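Local coordinates for protein periplasmic beta-glucosidase (Pseudomonas aeruginosa, PDB 6R5T) that probably hydrolyses terminal, non-reducing beta-D-glucosyl residues to release beta-D-glucose, as a periplasmic enzyme of glycoside hydrolase family 3, at residues N270-T275 against L300-I305; L277-G282 against D311-D316; D370-L375 against P512-L517; R501-L506 against G526-N531. The protein carries 1 engineered substitution. One frame throughout, in Å; residues are numbered along the deposited sequence.

Contact 1 (N270-T275 against L300-I305); sequences NERDAT and LAAGEI
Arg272 leaves its helix with CG anti to the backbone N (chi1 -179°) and stays extended as far as NE, a path that carries the guanidinium across to Glu304, whose own chain is extended beyond CG and meets it at about a right angle. Both bonds of the salt bridge fall on one oxygen, Glu304 OE1: Arg272 NE, 3.0 Å away, takes the syn lone pair of Glu304 OE1, and Arg272 NH2, at 2.7 Å, comes nearly along the C-O axis. OE1 sits near the guanidinium plane, but the carboxylate is turned 36° from it, and this side-on grip leaves OE2 to a different partner. A water donates to Glu304 OE2 at 2.7 Å and to Asp273 OD1 at 2.5 Å, joining two carboxylates where Glu304 OE2 and Asp273 OD1 stand 4.4 Å apart. Asp273 is placed by the start of helix 271-281, where Asn270 is the N-cap: its OD1 accepts from Asp273 N at 2.8 Å, while its ND2 reaches Asp273 OD2 from above the carboxylate plane. On the other side, helix 291-301 ends in a Schellman motif with Gly303 at positive phi; Ala302 CB packs at the guanidinium edge, 3.5 Å from Arg272 NH2. The contact thus ties the beginning of one surface helix of the barrel domain to the end of the next. Arg272, the shared water and a weak, long ion pair from Arg276 to Asp273 would offset part of the repulsion between the acids, which by itself would tend to favour protonation of one.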
loop_
_atom_site.group_PDB
_atom_site.type_symbol
_atom_site.label_atom_id
_atom_site.label_comp_id
_atom_site.label_asym_id
_atom_site.label_seq_id
_atom_site.Cartn_x
_atom_site.Cartn_y
_atom_site.Cartn_z
ATOM N N ASN A 270 19.677 -3.339 24.156
ATOM C CA ASN A 270 19.930 -4.531 24.994
ATOM C C ASN A 270 18.625 -5.000 25.617
ATOM O O ASN A 270 17.624 -4.259 25.597
ATOM C CB ASN A 270 21.016 -4.242 26.039
ATOM C CG ASN A 270 20.654 -3.068 26.887
ATOM O OD1 ASN A 270 19.664 -3.091 27.600
ATOM N ND2 ASN A 270 21.383 -1.971 26.702
ATOM N N GLU A 271 18.644 -6.179 26.212
ATOM C CA GLU A 271 17.426 -6.799 26.787
ATOM C C GLU A 271 16.933 -6.016 28.015
ATOM O O GLU A 271 15.761 -6.024 28.320
ATOM C CB GLU A 271 17.745 -8.231 27.190
ATOM C CG GLU A 271 17.943 -9.148 26.028
ATOM C CD GLU A 271 18.139 -10.577 26.491
ATOM O OE1 GLU A 271 18.089 -10.860 27.751
ATOM O OE2 GLU A 271 18.284 -11.394 25.625
ATOM N N ARG A 272 17.833 -5.439 28.806
ATOM C CA ARG A 272 17.473 -4.661 30.004
ATOM C C ARG A 272 16.595 -3.474 29.606
ATOM O O ARG A 272 15.563 -3.235 30.207
ATOM C CB ARG A 272 18.777 -4.200 30.651
ATOM C CG ARG A 272 18.616 -3.400 31.917
ATOM C CD ARG A 272 20.004 -3.141 32.509
ATOM N NE ARG A 272 19.791 -2.450 33.758
ATOM C CZ ARG A 272 20.459 -2.679 34.901
ATOM N NH1 ARG A 272 21.439 -3.579 34.970
ATOM N NH2 ARG A 272 20.128 -1.966 35.968
ATOM N N ASP A 273 17.052 -2.726 28.608
ATOM C CA ASP A 273 16.299 -1.527 28.136
ATOM C C ASP A 273 15.003 -1.996 27.473
ATOM O O ASP A 273 13.992 -1.348 27.672
ATOM C CB ASP A 273 17.168 -0.685 27.208
ATOM C CG ASP A 273 18.319 -0.008 27.934
ATOM O OD1 ASP A 273 18.261 0.088 29.198
ATOM O OD2 ASP A 273 19.291 0.391 27.248
ATOM N N ALA A 274 15.000 -3.121 26.763
ATOM C CA ALA A 274 13.738 -3.613 26.167
ATOM C C ALA A 274 12.705 -3.920 27.252
ATOM O O ALA A 274 11.494 -3.547 27.153
ATOM C CB ALA A 274 14.020 -4.799 25.300
ATOM N N THR A 275 13.155 -4.569 28.342
ATOM C CA THR A 275 12.252 -4.946 29.435
ATOM C C THR A 275 11.637 -3.682 30.065
ATOM O O THR A 275 10.418 -3.632 30.339
ATOM C CB THR A 275 13.053 -5.744 30.478
ATOM O OG1 THR A 275 13.571 -6.923 29.860
ATOM C CG2 THR A 275 12.178 -6.102 31.646
ATOM N N LEU A 300 14.576 -2.509 38.855
ATOM C CA LEU A 300 13.934 -1.882 40.026
ATOM C C LEU A 300 15.025 -1.366 40.989
ATOM O O LEU A 300 14.927 -0.196 41.439
ATOM C CB LEU A 300 13.045 -2.898 40.724
ATOM C CG LEU A 300 12.333 -2.327 41.964
ATOM C CD1 LEU A 300 11.400 -1.154 41.651
ATOM C CD2 LEU A 300 11.540 -3.404 42.671
ATOM N N ALA A 301 16.043 -2.185 41.224
ATOM C CA ALA A 301 17.155 -1.859 42.164
ATOM C C ALA A 301 17.905 -0.608 41.688
ATOM O O ALA A 301 18.351 0.189 42.536
ATOM C CB ALA A 301 18.052 -3.064 42.285
ATOM N N ALA A 302 18.020 -0.410 40.376
ATOM C CA ALA A 302 18.693 0.764 39.768
ATOM C C ALA A 302 17.766 1.989 39.708
ATOM O O ALA A 302 18.216 3.038 39.247
ATOM C CB ALA A 302 19.223 0.392 38.409
ATOM N N GLY A 303 16.492 1.877 40.105
ATOM C CA GLY A 303 15.525 2.985 40.014
ATOM C C GLY A 303 15.106 3.243 38.572
ATOM O O GLY A 303 14.595 4.344 38.312
ATOM N N GLU A 304 15.263 2.278 37.669
ATOM C CA GLU A 304 14.918 2.484 36.219
ATOM C C GLU A 304 13.423 2.184 35.985
ATOM O O GLU A 304 12.857 2.642 34.971
ATOM C CB GLU A 304 15.780 1.624 35.310
ATOM C CG GLU A 304 17.252 1.958 35.395
ATOM C CD GLU A 304 18.092 1.038 34.530
ATOM O OE1 GLU A 304 18.493 -0.050 34.993
ATOM O OE2 GLU A 304 18.280 1.387 33.357
ATOM N N ILE A 305 12.791 1.437 36.873
ATOM C CA ILE A 305 11.311 1.237 36.917
ATOM C C ILE A 305 10.867 1.476 38.352
ATOM O O ILE A 305 11.754 1.564 39.252
ATOM C CB ILE A 305 10.882 -0.159 36.404
ATOM C CG1 ILE A 305 11.434 -1.266 37.291
ATOM C CG2 ILE A 305 11.305 -0.400 34.952
ATOM C CD1 ILE A 305 10.946 -2.658 37.014
HETATM O O HOH W 1 16.802 0.689 31.188
#

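Contact 2 (L277-G282 against D311-D316); sequences LAIQAG and DRACRD
A Schellman motif with Gly282 as its C-prime residue ends helix 271-281 in the TIM-barrel domain, and Arg312 of helix 307-323 clasps that end. The guanidinium meets the Ile279 carbonyl end-on with both terminal nitrogens: Arg312 NH1 lies 3.0 Å from Ile279 O, tilted from the carbonyl plane, and Arg312 NH2 lies 3.2 Å from the same oxygen, in that plane and on a lone pair. Two arginine N-H groups thus grip this carbonyl of the last helical turn, with a weak third bond from Gly282 N. Bent at chi3 (84°), the arginine chain brings its flat group against the turn, where Gly282 CA rests over one face, 3.5 Å from the plane and off toward the rim. NH2 has a stronger partner in Asp284, with which it forms a salt bridge; the positive group thus links the helix end to the loop leading into strand 286-287. Beside this polar clasp, Ile279 slides past Arg312 in the opposite direction, its CG1 4.1 Å from Arg312 NH2. With CG1 anti to the backbone N, the isoleucine sends its far methyl toward the neighbouring helix, and Ile279 CD1 ends 4.3 Å from Ala313 CB.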
loop_
_atom_site.group_PDB
_atom_site.type_symbol
_atom_site.label_atom_id
_atom_site.label_comp_id
_atom_site.label_asym_id
_atom_site.label_seq_id
_atom_site.Cartn_x
_atom_site.Cartn_y
_atom_site.Cartn_z
ATOM N N LEU A 277 11.170 -0.734 28.694
ATOM C CA LEU A 277 10.202 -0.111 27.748
ATOM C C LEU A 277 8.875 -0.867 27.804
ATOM O O LEU A 277 7.838 -0.223 27.861
ATOM C CB LEU A 277 10.771 -0.113 26.340
ATOM C CG LEU A 277 11.942 0.820 26.104
ATOM C CD1 LEU A 277 12.526 0.621 24.718
ATOM C CD2 LEU A 277 11.531 2.263 26.315
ATOM N N ALA A 278 8.898 -2.191 27.772
ATOM C CA ALA A 278 7.651 -2.988 27.715
ATOM C C ALA A 278 6.838 -2.823 29.004
ATOM O O ALA A 278 5.653 -2.560 28.952
ATOM C CB ALA A 278 7.989 -4.420 27.460
ATOM N N ILE A 279 7.456 -2.955 30.174
ATOM C CA ILE A 279 6.647 -2.929 31.418
ATOM C C ILE A 279 6.111 -1.514 31.635
ATOM O O ILE A 279 4.947 -1.377 32.030
ATOM C CB ILE A 279 7.404 -3.503 32.643
ATOM C CG1 ILE A 279 6.331 -3.856 33.695
ATOM C CG2 ILE A 279 8.500 -2.562 33.102
ATOM C CD1 ILE A 279 6.730 -4.767 34.802
ATOM N N GLN A 280 6.890 -0.482 31.325
ATOM C CA GLN A 280 6.427 0.908 31.556
ATOM C C GLN A 280 5.385 1.304 30.505
ATOM O O GLN A 280 4.490 2.136 30.821
ATOM C CB GLN A 280 7.615 1.853 31.650
ATOM C CG GLN A 280 8.464 1.529 32.879
ATOM C CD GLN A 280 9.185 2.741 33.417
ATOM O OE1 GLN A 280 9.030 3.077 34.616
ATOM N NE2 GLN A 280 9.979 3.363 32.556
ATOM N N ALA A 281 5.415 0.702 29.326
ATOM C CA ALA A 281 4.392 0.973 28.312
ATOM C C ALA A 281 3.037 0.420 28.706
ATOM O O ALA A 281 2.018 1.037 28.374
ATOM C CB ALA A 281 4.841 0.457 26.971
ATOM N N GLY A 282 3.039 -0.668 29.453
ATOM C CA GLY A 282 1.806 -1.295 29.935
ATOM C C GLY A 282 1.671 -2.755 29.559
ATOM O O GLY A 282 0.534 -3.254 29.646
ATOM N N ASP A 311 3.748 -3.984 40.493
ATOM C CA ASP A 311 2.478 -4.222 41.205
ATOM C C ASP A 311 1.300 -4.214 40.226
ATOM O O ASP A 311 0.361 -5.009 40.432
ATOM C CB ASP A 311 2.270 -3.221 42.332
ATOM C CG ASP A 311 3.187 -3.459 43.530
ATOM O OD1 ASP A 311 3.823 -4.528 43.587
ATOM O OD2 ASP A 311 3.242 -2.539 44.399
ATOM N N ARG A 312 1.317 -3.315 39.241
ATOM C CA ARG A 312 0.195 -3.172 38.273
ATOM C C ARG A 312 0.094 -4.483 37.511
ATOM O O ARG A 312 -1.010 -5.032 37.405
ATOM C CB ARG A 312 0.497 -2.031 37.302
ATOM C CG ARG A 312 -0.563 -1.837 36.228
ATOM C CD ARG A 312 0.069 -1.152 35.016
ATOM N NE ARG A 312 0.705 -2.195 34.176
ATOM C CZ ARG A 312 1.942 -2.138 33.689
ATOM N NH1 ARG A 312 2.717 -1.081 33.954
ATOM N NH2 ARG A 312 2.386 -3.135 32.932
ATOM N N ALA A 313 1.237 -4.964 37.038
ATOM C CA ALA A 313 1.351 -6.137 36.157
ATOM C C ALA A 313 0.879 -7.365 36.921
ATOM O O ALA A 313 0.041 -8.150 36.450
ATOM C CB ALA A 313 2.744 -6.254 35.637
ATOM N N CYS A 314 1.379 -7.533 38.160
ATOM C CA CYS A 314 1.004 -8.679 39.001
ATOM C C CYS A 314 -0.486 -8.648 39.359
ATOM O O CYS A 314 -1.154 -9.674 39.244
ATOM C CB CYS A 314 1.870 -8.642 40.252
ATOM S SG CYS A 314 1.531 -10.063 41.317
ATOM N N ARG A 315 -1.023 -7.490 39.745
ATOM C CA ARG A 315 -2.438 -7.373 40.081
ATOM C C ARG A 315 -3.295 -7.833 38.899
ATOM O O ARG A 315 -4.249 -8.547 39.106
ATOM C CB ARG A 315 -2.820 -5.949 40.480
ATOM C CG ARG A 315 -4.304 -5.722 40.717
ATOM C CD ARG A 315 -5.033 -5.240 39.438
ATOM N NE ARG A 315 -6.481 -5.415 39.512
ATOM C CZ ARG A 315 -7.305 -5.556 38.473
ATOM N NH1 ARG A 315 -6.858 -5.573 37.219
ATOM N NH2 ARG A 315 -8.595 -5.732 38.697
ATOM N N ASP A 316 -2.893 -7.477 37.682
ATOM C CA ASP A 316 -3.689 -7.857 36.505
ATOM C C ASP A 316 -3.662 -9.372 36.322
ATOM O O ASP A 316 -4.709 -9.951 35.954
ATOM C CB ASP A 316 -3.208 -7.084 35.273
ATOM C CG ASP A 316 -3.494 -5.599 35.273
ATOM O OD1 ASP A 316 -4.260 -5.153 36.148
ATOM O OD2 ASP A 316 -2.902 -4.890 34.400
#

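Contact 3 (D370-L375 against P512-L517); sequences DGLLPL and PLVLVL
Val514, on a central strand of the six-stranded mixed sheet in the family 3 C-terminal domain, presents one methyl to a hollow between Leu372 and Leu373. These two leucines belong to the loop that follows edge strand 364-368, and their branches form the walls: Val514 CG2 lies 3.7 Å from Leu372 CD2 on one side and 4.1 Å from Leu373 CD2 on the other. Both leucines meet the valine at a slant. Their chains start differently, Leu372 with CG anti to the backbone N (chi1 178°) and Leu373 with CG anti to its carbonyl carbon (chi1 -62°), and the two forks still converge on the same knob. Leu553 of helix 545-553 touches both Leu373 and Val514, extending the apolar cluster to that helix. The loop itself is shaped by a cis peptide between Leu373 and Pro374 and by a hydrogen bond from Leu373 N to Asn368 OD1. Just before the strand a second bump, the proline ring, meets Leu372 at about a right angle: Pro512 CB rests against the open fork, 4.1 Å from each of Leu372 CD1 and Leu372 CD2.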
loop_
_atom_site.group_PDB
_atom_site.type_symbol
_atom_site.label_atom_id
_atom_site.label_comp_id
_atom_site.label_asym_id
_atom_site.label_seq_id
_atom_site.Cartn_x
_atom_site.Cartn_y
_atom_site.Cartn_z
ATOM N N ASP A 370 -26.452 -21.092 -15.929
ATOM C CA ASP A 370 -27.589 -21.866 -16.494
ATOM C C ASP A 370 -28.016 -22.939 -15.485
ATOM O O ASP A 370 -28.407 -24.015 -15.875
ATOM C CB ASP A 370 -27.183 -22.398 -17.867
ATOM C CG ASP A 370 -26.998 -21.302 -18.936
ATOM O OD1 ASP A 370 -27.582 -20.184 -18.813
ATOM O OD2 ASP A 370 -26.249 -21.543 -19.902
ATOM N N GLY A 371 -27.951 -22.646 -14.191
ATOM C CA GLY A 371 -28.479 -23.574 -13.173
ATOM C C GLY A 371 -27.746 -24.901 -13.130
ATOM O O GLY A 371 -28.371 -25.899 -12.757
ATOM N N LEU A 372 -26.448 -24.945 -13.419
ATOM C CA LEU A 372 -25.665 -26.200 -13.281
ATOM C C LEU A 372 -25.760 -26.728 -11.845
ATOM O O LEU A 372 -26.034 -27.943 -11.653
ATOM C CB LEU A 372 -24.219 -25.952 -13.671
ATOM C CG LEU A 372 -23.280 -27.143 -13.532
ATOM C CD1 LEU A 372 -23.807 -28.357 -14.308
ATOM C CD2 LEU A 372 -21.892 -26.741 -13.942
ATOM N N LEU A 373 -25.575 -25.859 -10.849
ATOM C CA LEU A 373 -25.795 -26.236 -9.455
ATOM C C LEU A 373 -27.223 -25.891 -9.112
ATOM O O LEU A 373 -27.765 -24.873 -9.559
ATOM C CB LEU A 373 -24.810 -25.515 -8.520
ATOM C CG LEU A 373 -23.339 -25.822 -8.756
ATOM C CD1 LEU A 373 -22.505 -25.042 -7.754
ATOM C CD2 LEU A 373 -23.063 -27.318 -8.662
ATOM N N PRO A 374 -27.888 -26.663 -8.246
ATOM C CA PRO A 374 -27.329 -27.856 -7.619
ATOM C C PRO A 374 -27.301 -29.085 -8.547
ATOM O O PRO A 374 -28.148 -29.209 -9.417
ATOM C CB PRO A 374 -28.272 -28.108 -6.461
ATOM C CG PRO A 374 -29.605 -27.537 -6.916
ATOM C CD PRO A 374 -29.242 -26.344 -7.773
ATOM N N LEU A 375 -26.340 -29.943 -8.317
ATOM C CA LEU A 375 -26.167 -31.241 -9.023
ATOM C C LEU A 375 -27.216 -32.250 -8.549
ATOM O O LEU A 375 -27.641 -32.232 -7.418
ATOM C CB LEU A 375 -24.782 -31.806 -8.732
ATOM C CG LEU A 375 -23.581 -30.932 -9.120
ATOM C CD1 LEU A 375 -22.303 -31.624 -8.737
ATOM C CD2 LEU A 375 -23.603 -30.566 -10.565
ATOM N N PRO A 512 -18.885 -29.940 -18.240
ATOM C CA PRO A 512 -19.276 -28.900 -17.287
ATOM C C PRO A 512 -18.236 -28.842 -16.153
ATOM O O PRO A 512 -17.830 -29.897 -15.686
ATOM C CB PRO A 512 -20.645 -29.342 -16.787
ATOM C CG PRO A 512 -21.195 -30.170 -17.928
ATOM C CD PRO A 512 -19.995 -30.874 -18.517
ATOM N N LEU A 513 -17.788 -27.637 -15.803
ATOM C CA LEU A 513 -16.661 -27.487 -14.856
ATOM C C LEU A 513 -17.138 -26.716 -13.631
ATOM O O LEU A 513 -17.437 -25.495 -13.781
ATOM C CB LEU A 513 -15.527 -26.779 -15.566
ATOM C CG LEU A 513 -14.276 -26.467 -14.759
ATOM C CD1 LEU A 513 -13.651 -27.725 -14.156
ATOM C CD2 LEU A 513 -13.253 -25.695 -15.586
ATOM N N VAL A 514 -17.167 -27.380 -12.490
ATOM C CA VAL A 514 -17.566 -26.783 -11.198
ATOM C C VAL A 514 -16.272 -26.565 -10.407
ATOM O O VAL A 514 -15.557 -27.518 -10.194
ATOM C CB VAL A 514 -18.528 -27.665 -10.390
ATOM C CG1 VAL A 514 -18.806 -27.072 -9.034
ATOM C CG2 VAL A 514 -19.828 -27.922 -11.120
ATOM N N LEU A 515 -15.977 -25.321 -10.013
ATOM C CA LEU A 515 -14.800 -25.079 -9.166
ATOM C C LEU A 515 -15.221 -25.002 -7.719
ATOM O O LEU A 515 -16.123 -24.227 -7.366
ATOM C CB LEU A 515 -14.146 -23.756 -9.543
ATOM C CG LEU A 515 -13.598 -23.581 -10.921
ATOM C CD1 LEU A 515 -12.679 -22.376 -10.906
ATOM C CD2 LEU A 515 -12.907 -24.825 -11.432
ATOM N N VAL A 516 -14.581 -25.822 -6.907
ATOM C CA VAL A 516 -14.685 -25.767 -5.442
ATOM C C VAL A 516 -13.372 -25.182 -4.937
ATOM O O VAL A 516 -12.319 -25.806 -5.065
ATOM C CB VAL A 516 -14.980 -27.151 -4.824
ATOM C CG1 VAL A 516 -14.915 -27.060 -3.319
ATOM C CG2 VAL A 516 -16.305 -27.706 -5.284
ATOM N N LEU A 517 -13.418 -23.938 -4.473
ATOM C CA LEU A 517 -12.199 -23.185 -4.140
ATOM C C LEU A 517 -11.936 -23.319 -2.640
ATOM O O LEU A 517 -12.879 -23.110 -1.829
ATOM C CB LEU A 517 -12.466 -21.710 -4.415
ATOM C CG LEU A 517 -12.675 -21.253 -5.847
ATOM C CD1 LEU A 517 -12.774 -19.719 -5.833
ATOM C CD2 LEU A 517 -11.575 -21.748 -6.759
#

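Contact 4 (R501-L506 against G526-N531); sequences RLLKAL and GWEQEN
The Trp527 indole is sandwiched between Lys504 on one face and Asn531 on the other. Lys504 CG lies 3.4 Å above the ring plane and Asn531 ND2 3.2 Å from it on the opposite side, both toward the rim, while Glu528 CG sits at the edge in plane. Extended beyond CG, the lysine runs slantwise over the indole: Lys504 CE stands 4.1 Å from the centroid of the Trp527 five-membered ring, a CH-pi contact over its face, and Lys504 NZ follows at 4.9 Å from that centroid, 29° off the normal, as an off-centre cation-pi contact. The ring reaches this lysine because Trp527 CG is anti to the backbone N (chi1 179°). Its benzene half ends against helix 497-508, where Trp527 CZ3 meets Leu503 CB at 3.9 Å. The Leu503 side chain crosses the bent Glu528 chain at about a right angle, its CD1 near Glu528 CG and OE2, and both residues pack on Leu515 of strand 513-518. The short helix segments run nearly parallel, 16° apart, as in successive beta-alpha-beta crossovers on one face of a sheet. Asn531 ND2 is fixed by a bond to Trp527 O (3.0 Å), an oxygen that also accepts from Asn531 N. The indole thus wedges between the helices, held probably mainly by dispersion, with the ammonium likely adding a modest attraction where Lys504 is exposed.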
loop_
_atom_site.group_PDB
_atom_site.type_symbol
_atom_site.label_atom_id
_atom_site.label_comp_id
_atom_site.label_asym_id
_atom_site.label_seq_id
_atom_site.Cartn_x
_atom_site.Cartn_y
_atom_site.Cartn_z
ATOM N N ARG A 501 -3.099 -24.397 -14.858
ATOM C CA ARG A 501 -2.805 -25.213 -16.069
ATOM C C ARG A 501 -3.808 -26.368 -16.124
ATOM O O ARG A 501 -4.354 -26.675 -17.227
ATOM C CB ARG A 501 -1.370 -25.718 -15.971
ATOM C CG ARG A 501 -0.920 -26.456 -17.217
ATOM C CD ARG A 501 0.545 -26.814 -17.035
ATOM N NE ARG A 501 0.994 -27.566 -18.200
ATOM C CZ ARG A 501 2.106 -28.300 -18.242
ATOM N NH1 ARG A 501 2.860 -28.444 -17.167
ATOM N NH2 ARG A 501 2.409 -28.949 -19.353
ATOM N N LEU A 502 -4.032 -27.029 -15.002
ATOM C CA LEU A 502 -5.041 -28.117 -14.853
ATOM C C LEU A 502 -6.423 -27.615 -15.280
ATOM O O LEU A 502 -7.144 -28.267 -16.072
ATOM C CB LEU A 502 -5.017 -28.648 -13.408
ATOM C CG LEU A 502 -6.122 -29.607 -13.009
ATOM C CD1 LEU A 502 -5.993 -30.895 -13.812
ATOM C CD2 LEU A 502 -6.057 -29.869 -11.518
ATOM N N LEU A 503 -6.846 -26.461 -14.726
ATOM C CA LEU A 503 -8.196 -25.935 -15.019
ATOM C C LEU A 503 -8.304 -25.633 -16.519
ATOM O O LEU A 503 -9.365 -25.932 -17.067
ATOM C CB LEU A 503 -8.431 -24.646 -14.224
ATOM C CG LEU A 503 -8.583 -24.807 -12.712
ATOM C CD1 LEU A 503 -8.926 -23.453 -12.112
ATOM C CD2 LEU A 503 -9.618 -25.821 -12.326
ATOM N N LYS A 504 -7.287 -25.069 -17.144
ATOM C CA LYS A 504 -7.374 -24.714 -18.588
ATOM C C LYS A 504 -7.533 -26.012 -19.387
ATOM O O LYS A 504 -8.339 -26.073 -20.343
ATOM C CB LYS A 504 -6.164 -23.926 -19.049
ATOM C CG LYS A 504 -6.205 -22.471 -18.579
ATOM C CD LYS A 504 -4.972 -21.646 -18.871
ATOM C CE LYS A 504 -5.053 -20.329 -18.111
ATOM N NZ LYS A 504 -4.115 -19.307 -18.632
ATOM N N ALA A 505 -6.781 -27.032 -19.019
ATOM C CA ALA A 505 -6.869 -28.331 -19.740
ATOM C C ALA A 505 -8.225 -28.970 -19.498
ATOM O O ALA A 505 -8.838 -29.514 -20.449
ATOM C CB ALA A 505 -5.714 -29.216 -19.319
ATOM N N LEU A 506 -8.767 -28.894 -18.279
ATOM C CA LEU A 506 -10.095 -29.473 -17.985
ATOM C C LEU A 506 -11.155 -28.715 -18.792
ATOM O O LEU A 506 -12.103 -29.334 -19.299
ATOM C CB LEU A 506 -10.386 -29.407 -16.486
ATOM C CG LEU A 506 -9.572 -30.353 -15.621
ATOM C CD1 LEU A 506 -9.770 -29.994 -14.162
ATOM C CD2 LEU A 506 -9.958 -31.811 -15.853
ATOM N N GLY A 526 -10.189 -13.881 -12.436
ATOM C CA GLY A 526 -10.780 -13.382 -13.697
ATOM C C GLY A 526 -10.959 -14.512 -14.705
ATOM O O GLY A 526 -12.022 -14.546 -15.329
ATOM N N TRP A 527 -9.964 -15.383 -14.894
ATOM C CA TRP A 527 -10.094 -16.479 -15.903
ATOM C C TRP A 527 -11.222 -17.394 -15.457
ATOM O O TRP A 527 -12.050 -17.842 -16.275
ATOM C CB TRP A 527 -8.793 -17.262 -16.074
ATOM C CG TRP A 527 -8.907 -18.378 -17.065
ATOM C CD1 TRP A 527 -8.553 -18.329 -18.390
ATOM C CD2 TRP A 527 -9.383 -19.706 -16.834
ATOM N NE1 TRP A 527 -8.797 -19.536 -18.990
ATOM C CE2 TRP A 527 -9.356 -20.378 -18.080
ATOM C CE3 TRP A 527 -9.886 -20.363 -15.723
ATOM C CZ2 TRP A 527 -9.762 -21.704 -18.194
ATOM C CZ3 TRP A 527 -10.318 -21.660 -15.845
ATOM C CH2 TRP A 527 -10.240 -22.316 -17.073
ATOM N N GLU A 528 -11.250 -17.690 -14.167
ATOM C CA GLU A 528 -12.259 -18.622 -13.605
ATOM C C GLU A 528 -13.674 -18.061 -13.793
ATOM O O GLU A 528 -14.600 -18.792 -14.189
ATOM C CB GLU A 528 -11.929 -18.904 -12.137
ATOM C CG GLU A 528 -10.617 -19.637 -11.942
ATOM C CD GLU A 528 -9.333 -18.806 -12.055
ATOM O OE1 GLU A 528 -9.374 -17.544 -12.211
ATOM O OE2 GLU A 528 -8.226 -19.408 -12.049
ATOM N N GLN A 529 -13.857 -16.778 -13.495
ATOM C CA GLN A 529 -15.200 -16.167 -13.632
ATOM C C GLN A 529 -15.642 -16.215 -15.125
ATOM O O GLN A 529 -16.851 -16.281 -15.393
ATOM C CB GLN A 529 -15.174 -14.754 -13.051
ATOM C CG GLN A 529 -16.486 -13.983 -13.242
ATOM C CD GLN A 529 -17.698 -14.603 -12.592
ATOM O OE1 GLN A 529 -17.605 -15.337 -11.619
ATOM N NE2 GLN A 529 -18.864 -14.325 -13.171
ATOM N N GLU A 530 -14.715 -16.130 -16.062
ATOM C CA GLU A 530 -15.060 -16.168 -17.504
ATOM C C GLU A 530 -15.340 -17.619 -17.943
ATOM O O GLU A 530 -16.258 -17.832 -18.783
ATOM C CB GLU A 530 -13.929 -15.542 -18.286
ATOM C CG GLU A 530 -14.220 -15.377 -19.760
ATOM C CD GLU A 530 -15.515 -14.645 -20.087
ATOM O OE1 GLU A 530 -16.150 -15.051 -21.080
ATOM O OE2 GLU A 530 -15.881 -13.657 -19.382
ATOM N N ASN A 531 -14.623 -18.599 -17.412
ATOM C CA ASN A 531 -14.583 -19.942 -18.040
ATOM C C ASN A 531 -15.267 -21.023 -17.208
ATOM O O ASN A 531 -15.718 -22.043 -17.770
ATOM C CB ASN A 531 -13.133 -20.328 -18.311
ATOM C CG ASN A 531 -12.574 -19.518 -19.441
ATOM O OD1 ASN A 531 -12.849 -19.861 -20.590
ATOM N ND2 ASN A 531 -11.848 -18.439 -19.177
#

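How the contacts relate
The four contacts form two pairs on opposite sides of the chain's centre. Contacts 1 and 2, centres 13 Å apart, share helix 271-281: contact 1 uses its start, contact 2 its end, and the two meet where Ile305 CG2 packs 4.0 Å from Ile279 CG2. Contacts 3 and 4, also 13 Å apart between centres, lie on opposite faces of strand 513-518; Val514 points into contact 3, whereas Leu515 CD2 touches Leu503 CD2 of contact 4 at 3.6 Å. Between the pairs, centres are 55 to 63 Å apart, one pair in the barrel domain and the other in the C-terminal domain. All four lie away from the sugar-binding pocket and the magnesium site.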